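Local coordinates for putative capsular polysaccharide biosynthesis protein (Streptococcus pneumoniae serotype 4, PDB 6EWJ) that is probably a pyridoxal-phosphate-dependent sugar aminotransferase that serves teichoic acid biosynthesis, at residues I12-T20 with T382-E393. Sequence-based numbering, arbitrary orientation.
Sequences IPFSPPDIT and TLPLHTKLSDEE
Asp-18 takes the hydroxyl hydrogen of Thr-387 on its carboxylate, OG1 to OD2 at 2.5 Å, a short bond that uses the anti lone pair of OD2. The other oxygen, OD1, has a salt bridge to Arg-280 of helix 268-299, so the carboxylate is held at both oxygens. Lys-388 runs at a slant past the acid, its chain bent at chi2 and chi3; its CD approaches Asp-18 CG to 3.9 Å, while NZ, 4.6 Å from Asp-18 OD1, stays beyond salt-bridge distance.

Further along, the His-386 imidazole is fixed by several neighbours. With chi1 at 54°, the ring is directed toward Pro-13 and Pro-16. NE2 donates to Pro-13 O (2.9 Å) in a bent bond, 141° at the hydrogen. Pro-16 CD sits almost squarely over one ring face, 3.4 Å from the centroid and 4° off the normal, a clear CH-pi contact; Leu-389 CG covers the opposite face nearer the rim. ND1 accepts a weak bond from Lys-388 N.

The Phe-14 ring turns its edge to strand 380-383, CE1 reaching Thr-382 O at 3.4 Å. The Ile-12 and Leu-389 side chains cross at about a right angle, CG2 to CD2 3.5 Å, and Ile-12 CD1 rests on Glu-393, whose capping box with Ser-390 starts helix 391-409.

Two direct hydrogen bonds, Thr-387 to Asp-18 and His-386 to Pro-13 O, and a water between Phe-14 O and Leu-385 N thus join the loop before helix 21-31 to the strand-to-helix link. The cofactor site is near: the side chains of Thr-382 and Tyr-351, which binds pyridoxal phosphate, and those of Ser-15 and Lys-205, the predicted attachment lysine, are each about 8 Å apart. NE2 must carry a hydrogen, and the weak ND1 bond is consistent with, without proving, a neutral ring.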
loop_
_atom_site.group_PDB
_atom_site.type_symbol
_atom_site.label_atom_id
_atom_site.label_comp_id
_atom_site.label_asym_id
_atom_site.label_seq_id
_atom_site.Cartn_x
_atom_site.Cartn_y
_atom_site.Cartn_z
ATOM N N ILE A 12 31.304 -6.510 -5.745
ATOM C CA ILE A 12 30.188 -7.528 -5.886
ATOM C C ILE A 12 29.025 -7.059 -5.034
ATOM O O ILE A 12 29.170 -6.965 -3.799
ATOM C CB ILE A 12 30.625 -8.949 -5.450
ATOM C CG1 ILE A 12 31.805 -9.412 -6.310
ATOM C CG2 ILE A 12 29.455 -9.938 -5.562
ATOM C CD1 ILE A 12 32.630 -10.537 -5.707
ATOM N N PRO A 13 27.866 -6.801 -5.659
ATOM C CA PRO A 13 26.740 -6.334 -4.868
ATOM C C PRO A 13 26.030 -7.485 -4.148
ATOM O O PRO A 13 26.076 -8.614 -4.581
ATOM C CB PRO A 13 25.812 -5.677 -5.915
ATOM C CG PRO A 13 26.074 -6.468 -7.133
ATOM C CD PRO A 13 27.547 -6.803 -7.092
ATOM N N PHE A 14 25.296 -7.161 -3.103
ATOM C CA PHE A 14 24.547 -8.159 -2.371
ATOM C C PHE A 14 23.279 -8.722 -3.048
ATOM O O PHE A 14 22.995 -9.915 -2.912
ATOM C CB PHE A 14 24.187 -7.637 -0.993
ATOM C CG PHE A 14 23.649 -8.706 -0.122
ATOM C CD1 PHE A 14 24.516 -9.625 0.481
ATOM C CD2 PHE A 14 22.287 -8.826 0.072
ATOM C CE1 PHE A 14 24.020 -10.629 1.266
ATOM C CE2 PHE A 14 21.785 -9.841 0.845
ATOM C CZ PHE A 14 22.656 -10.750 1.445
ATOM N N SER A 15 22.486 -7.877 -3.707
ATOM C CA SER A 15 21.190 -8.283 -4.232
ATOM C C SER A 15 20.660 -7.364 -5.364
ATOM O O SER A 15 19.630 -6.767 -5.203
ATOM C CB SER A 15 20.175 -8.351 -3.092
ATOM O OG SER A 15 20.113 -7.104 -2.410
ATOM N N PRO A 16 21.399 -7.254 -6.480
ATOM C CA PRO A 16 20.926 -6.444 -7.610
ATOM C C PRO A 16 19.794 -7.160 -8.284
ATOM O O PRO A 16 19.729 -8.380 -8.195
ATOM C CB PRO A 16 22.143 -6.383 -8.543
ATOM C CG PRO A 16 22.838 -7.698 -8.303
ATOM C CD PRO A 16 22.594 -8.036 -6.835
ATOM N N PRO A 17 18.912 -6.415 -8.971
ATOM C CA PRO A 17 17.797 -7.035 -9.635
ATOM C C PRO A 17 18.232 -7.716 -10.934
ATOM O O PRO A 17 19.185 -7.274 -11.579
ATOM C CB PRO A 17 16.876 -5.831 -9.916
ATOM C CG PRO A 17 17.815 -4.726 -10.200
ATOM C CD PRO A 17 18.960 -4.959 -9.229
ATOM N N ASP A 18 17.541 -8.797 -11.292
ATOM C CA ASP A 18 17.790 -9.516 -12.531
ATOM C C ASP A 18 16.593 -9.288 -13.456
ATOM O O ASP A 18 15.609 -10.023 -13.393
ATOM C CB ASP A 18 17.984 -11.015 -12.250
ATOM C CG ASP A 18 18.541 -11.785 -13.463
ATOM O OD1 ASP A 18 18.305 -11.354 -14.629
ATOM O OD2 ASP A 18 19.193 -12.831 -13.234
ATOM N N ILE A 19 16.661 -8.217 -14.231
ATOM C CA ILE A 19 15.586 -7.820 -15.133
ATOM C C ILE A 19 16.138 -7.893 -16.543
ATOM O O ILE A 19 17.221 -7.372 -16.806
ATOM C CB ILE A 19 15.111 -6.373 -14.844
ATOM C CG1 ILE A 19 14.765 -6.165 -13.352
ATOM C CG2 ILE A 19 13.958 -5.989 -15.756
ATOM C CD1 ILE A 19 13.621 -7.020 -12.821
ATOM N N THR A 20 15.382 -8.518 -17.459
ATOM C CA THR A 20 15.790 -8.661 -18.855
ATOM C C THR A 20 14.825 -7.881 -19.746
ATOM O O THR A 20 13.799 -7.362 -19.282
ATOM C CB THR A 20 15.795 -10.137 -19.306
ATOM O OG1 THR A 20 14.454 -10.645 -19.315
ATOM C CG2 THR A 20 16.684 -10.990 -18.405
ATOM N N THR A 382 25.736 -13.189 6.001
ATOM C CA THR A 382 25.097 -13.569 4.789
ATOM C C THR A 382 25.947 -13.117 3.613
ATOM O O THR A 382 26.256 -11.931 3.479
ATOM C CB THR A 382 23.691 -12.970 4.675
ATOM O OG1 THR A 382 23.031 -13.101 5.917
ATOM C CG2 THR A 382 22.875 -13.666 3.632
ATOM N N LEU A 383 26.311 -14.075 2.764
ATOM C CA LEU A 383 27.034 -13.798 1.522
ATOM C C LEU A 383 26.072 -13.609 0.389
ATOM O O LEU A 383 24.963 -14.127 0.477
ATOM C CB LEU A 383 27.951 -14.969 1.158
ATOM C CG LEU A 383 28.948 -15.413 2.238
ATOM C CD1 LEU A 383 29.764 -16.584 1.718
ATOM C CD2 LEU A 383 29.845 -14.277 2.674
ATOM N N PRO A 384 26.496 -12.889 -0.674
ATOM C CA PRO A 384 25.644 -12.616 -1.794
ATOM C C PRO A 384 25.146 -13.924 -2.458
ATOM O O PRO A 384 25.916 -14.892 -2.581
ATOM C CB PRO A 384 26.572 -11.862 -2.751
ATOM C CG PRO A 384 27.493 -11.146 -1.864
ATOM C CD PRO A 384 27.792 -12.199 -0.822
ATOM N N LEU A 385 23.862 -13.953 -2.780
ATOM C CA LEU A 385 23.244 -15.087 -3.510
ATOM C C LEU A 385 22.152 -14.525 -4.407
ATOM O O LEU A 385 21.045 -14.225 -3.954
ATOM C CB LEU A 385 22.664 -16.124 -2.558
ATOM C CG LEU A 385 22.067 -17.403 -3.180
ATOM C CD1 LEU A 385 23.043 -18.118 -4.074
ATOM C CD2 LEU A 385 21.554 -18.342 -2.101
ATOM N N HIS A 386 22.508 -14.361 -5.680
ATOM C CA HIS A 386 21.616 -13.844 -6.675
ATOM C C HIS A 386 22.166 -14.266 -8.032
ATOM O O HIS A 386 23.318 -14.719 -8.153
ATOM C CB HIS A 386 21.559 -12.315 -6.578
ATOM C CG HIS A 386 22.898 -11.645 -6.635
ATOM N ND1 HIS A 386 23.549 -11.362 -7.817
ATOM C CD2 HIS A 386 23.708 -11.186 -5.650
ATOM C CE1 HIS A 386 24.691 -10.745 -7.559
ATOM N NE2 HIS A 386 24.817 -10.641 -6.246
ATOM N N THR A 387 21.353 -14.032 -9.059
ATOM C CA THR A 387 21.610 -14.634 -10.377
ATOM C C THR A 387 22.492 -13.794 -11.297
ATOM O O THR A 387 22.698 -14.167 -12.429
ATOM C CB THR A 387 20.274 -14.937 -11.054
ATOM O OG1 THR A 387 19.409 -13.797 -10.934
ATOM C CG2 THR A 387 19.635 -16.126 -10.357
ATOM N N LYS A 388 22.954 -12.636 -10.821
ATOM C CA LYS A 388 23.978 -11.866 -11.501
ATOM C C LYS A 388 25.408 -12.223 -11.068
ATOM O O LYS A 388 26.361 -11.744 -11.677
ATOM C CB LYS A 388 23.729 -10.357 -11.305
ATOM C CG LYS A 388 22.300 -9.887 -11.630
ATOM C CD LYS A 388 21.986 -9.952 -13.111
ATOM C CE LYS A 388 22.628 -8.830 -13.904
ATOM N NZ LYS A 388 22.105 -8.870 -15.301
ATOM N N LEU A 389 25.562 -13.076 -10.058
ATOM C CA LEU A 389 26.890 -13.573 -9.660
ATOM C C LEU A 389 27.505 -14.475 -10.741
ATOM O O LEU A 389 26.876 -15.434 -11.174
ATOM C CB LEU A 389 26.812 -14.402 -8.373
ATOM C CG LEU A 389 26.554 -13.697 -7.054
ATOM C CD1 LEU A 389 26.347 -14.737 -5.960
ATOM C CD2 LEU A 389 27.705 -12.772 -6.702
ATOM N N SER A 390 28.725 -14.172 -11.152
ATOM C CA SER A 390 29.503 -15.097 -11.972
ATOM C C SER A 390 30.147 -16.184 -11.084
ATOM O O SER A 390 30.386 -15.979 -9.892
ATOM C CB SER A 390 30.607 -14.343 -12.708
ATOM O OG SER A 390 31.570 -13.849 -11.781
ATOM N N ASP A 391 30.482 -17.312 -11.699
ATOM C CA ASP A 391 31.283 -18.341 -11.030
ATOM C C ASP A 391 32.614 -17.798 -10.464
ATOM O O ASP A 391 32.988 -18.151 -9.355
ATOM C CB ASP A 391 31.496 -19.538 -11.961
ATOM C CG ASP A 391 30.203 -20.316 -12.218
ATOM O OD1 ASP A 391 29.224 -20.147 -11.453
ATOM O OD2 ASP A 391 30.135 -21.068 -13.192
ATOM N N GLU A 392 33.283 -16.916 -11.200
ATOM C CA GLU A 392 34.561 -16.323 -10.784
ATOM C C GLU A 392 34.385 -15.493 -9.499
ATOM O O GLU A 392 35.214 -15.535 -8.597
ATOM C CB GLU A 392 35.151 -15.444 -11.895
ATOM C CG GLU A 392 35.637 -16.194 -13.132
ATOM C CD GLU A 392 34.546 -16.545 -14.174
ATOM O OE1 GLU A 392 33.315 -16.336 -13.957
ATOM O OE2 GLU A 392 34.949 -17.070 -15.238
ATOM N N GLU A 393 33.293 -14.746 -9.430
ATOM C CA GLU A 393 32.952 -13.986 -8.219
ATOM C C GLU A 393 32.681 -14.894 -7.011
ATOM O O GLU A 393 33.175 -14.629 -5.916
ATOM C CB GLU A 393 31.752 -13.088 -8.488
ATOM C CG GLU A 393 32.102 -11.910 -9.392
ATOM C CD GLU A 393 30.902 -11.112 -9.858
ATOM O OE1 GLU A 393 29.753 -11.610 -9.844
ATOM O OE2 GLU A 393 31.105 -9.953 -10.218
HETATM O O HOH W 1 22.046 -12.143 -1.796
#